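Local coordinates for protein octaprenyl Pyrophosphate Synthase (Helicobacter pylori, PDB 3TC1) that probably builds the C40 octaprenyl diphosphate chain by magnesium-dependent condensation of isopentenyl diphosphate units onto an allylic diphosphate primer, at residues B[195-198]-B[199-203]. Sequence-based numbering, arbitrary orientation.
Sequences AFQI and IDDLL. With MG (magnesium ion), chain D.
The side-chain nitrogen of Gln197 is shared by two carboxylates one turn further along helix 182-205. Gln197 NE2 donates to Asp201 OD1 at 2.9 Å. The acceptor lies in the plane of the amide, but the nitrogen reaches OD1 from above the carboxylate plane. A second, weak bond runs from Gln197 NE2 to Asp200 OD2 at 3.1 Å. Here the side chains of Gln197 and Asp200 lie side by side and point the same way, with the amide and carboxylate planes 76° apart. The Gln197 chain leaves anti to its backbone nitrogen and then bends at chi2 (56°), which brings the amide over the next turn. Its other end is held too, since Gln197 OE1 is hydrogen-bonded to Thr163 of helix 152-177. The two carboxylate acceptors show which end of the amide is the nitrogen, and the bond to Thr163 helps hold the group in place.

Asp200 OD2 also binds the magnesium ion, at 2.2 Å. Five waters complete an octahedral shell. One of them donates to Asp201 OD1 at 2.7 Å, so Asp201 meets the metal through water. Asp201 OD2 is hydrogen-bonded to Tyr155, which steadies this second-shell carboxylate. Backbone bonds such as Leu202 N to Ile198 O, 2.8 Å, keep the turns regular. On another side of the helix Ile198 packs against Trp156 and Leu159 of helix 152-177 and Ala276 of helix 268-286.

The run Asp200-Asp201-Leu202-Leu203 fits the start of the second aspartate-rich DDxxD motif of all-helical trans-prenyltransferases, where such aspartates hold magnesium for diphosphate binding.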
loop_
_atom_site.group_PDB
_atom_site.type_symbol
_atom_site.label_atom_id
_atom_site.label_comp_id
_atom_site.label_asym_id
_atom_site.label_seq_id
_atom_site.Cartn_x
_atom_site.Cartn_y
_atom_site.Cartn_z
ATOM N N ALA B 195 9.333 -24.329 -0.597
ATOM C CA ALA B 195 10.542 -24.843 0.043
ATOM C C ALA B 195 11.294 -23.707 0.738
ATOM O O ALA B 195 11.766 -23.850 1.869
ATOM C CB ALA B 195 11.438 -25.504 -0.984
ATOM N N PHE B 196 11.391 -22.575 0.051
ATOM C CA PHE B 196 12.084 -21.410 0.578
ATOM C C PHE B 196 11.550 -20.949 1.934
ATOM O O PHE B 196 12.325 -20.694 2.851
ATOM C CB PHE B 196 11.993 -20.244 -0.409
ATOM C CG PHE B 196 12.578 -18.966 0.119
ATOM C CD1 PHE B 196 13.957 -18.788 0.184
ATOM C CD2 PHE B 196 11.750 -17.955 0.596
ATOM C CE1 PHE B 196 14.503 -17.624 0.720
ATOM C CE2 PHE B 196 12.287 -16.784 1.135
ATOM C CZ PHE B 196 13.666 -16.623 1.196
ATOM N N GLN B 197 10.233 -20.837 2.065
ATOM C CA GLN B 197 9.658 -20.378 3.324
ATOM C C GLN B 197 9.727 -21.430 4.427
ATOM O O GLN B 197 9.806 -21.089 5.606
ATOM C CB GLN B 197 8.210 -19.931 3.127
ATOM C CG GLN B 197 7.626 -19.205 4.340
ATOM C CD GLN B 197 8.464 -18.006 4.756
ATOM O OE1 GLN B 197 8.707 -17.098 3.958
ATOM N NE2 GLN B 197 8.912 -18.000 6.007
ATOM N N ILE B 198 9.681 -22.705 4.057
ATOM C CA ILE B 198 9.771 -23.761 5.061
ATOM C C ILE B 198 11.182 -23.724 5.661
ATOM O O ILE B 198 11.349 -23.792 6.882
ATOM C CB ILE B 198 9.482 -25.150 4.441
ATOM C CG1 ILE B 198 8.002 -25.239 4.051
ATOM C CG2 ILE B 198 9.797 -26.262 5.445
ATOM C CD1 ILE B 198 7.661 -26.463 3.210
ATOM N N ILE B 199 12.190 -23.587 4.800
ATOM C CA ILE B 199 13.578 -23.522 5.250
ATOM C C ILE B 199 13.794 -22.254 6.075
ATOM O O ILE B 199 14.575 -22.238 7.033
ATOM C CB ILE B 199 14.569 -23.523 4.054
ATOM C CG1 ILE B 199 14.519 -24.873 3.336
ATOM C CG2 ILE B 199 15.981 -23.208 4.537
ATOM C CD1 ILE B 199 14.837 -26.069 4.224
ATOM N N ASP B 200 13.101 -21.187 5.703
ATOM C CA ASP B 200 13.239 -19.945 6.444
ATOM C C ASP B 200 12.668 -20.134 7.845
ATOM O O ASP B 200 13.260 -19.693 8.831
ATOM C CB ASP B 200 12.511 -18.808 5.748
ATOM C CG ASP B 200 12.631 -17.517 6.506
ATOM O OD1 ASP B 200 13.730 -16.919 6.492
ATOM O OD2 ASP B 200 11.630 -17.117 7.131
ATOM N N ASP B 201 11.518 -20.795 7.936
ATOM C CA ASP B 201 10.910 -21.042 9.241
ATOM C C ASP B 201 11.817 -21.980 10.033
ATOM O O ASP B 201 11.928 -21.879 11.255
ATOM C CB ASP B 201 9.525 -21.681 9.080
ATOM C CG ASP B 201 8.481 -20.701 8.563
ATOM O OD1 ASP B 201 8.807 -19.499 8.430
ATOM O OD2 ASP B 201 7.330 -21.131 8.303
ATOM N N LEU B 202 12.475 -22.894 9.326
ATOM C CA LEU B 202 13.366 -23.844 9.972
ATOM C C LEU B 202 14.576 -23.110 10.560
ATOM O O LEU B 202 14.959 -23.348 11.706
ATOM C CB LEU B 202 13.810 -24.907 8.960
ATOM C CG LEU B 202 14.649 -26.075 9.486
ATOM C CD1 LEU B 202 13.921 -26.758 10.632
ATOM C CD2 LEU B 202 14.911 -27.064 8.356
ATOM N N LEU B 203 15.157 -22.203 9.779
ATOM C CA LEU B 203 16.316 -21.432 10.215
ATOM C C LEU B 203 16.044 -20.507 11.400
ATOM O O LEU B 203 16.975 -19.959 11.997
ATOM C CB LEU B 203 16.887 -20.635 9.041
ATOM C CG LEU B 203 17.571 -21.511 7.986
ATOM C CD1 LEU B 203 18.012 -20.661 6.801
ATOM C CD2 LEU B 203 18.765 -22.219 8.625
HETATM MG MG MG D . 11.648 -16.133 9.141
HETATM O O HOH W 1 13.626 -17.493 9.804
HETATM O O HOH W 2 13.211 -14.535 8.636
HETATM O O HOH W 3 10.142 -17.669 9.824
HETATM O O HOH W 4 11.309 -15.218 11.285
HETATM O O HOH W 5 9.624 -15.003 8.191
#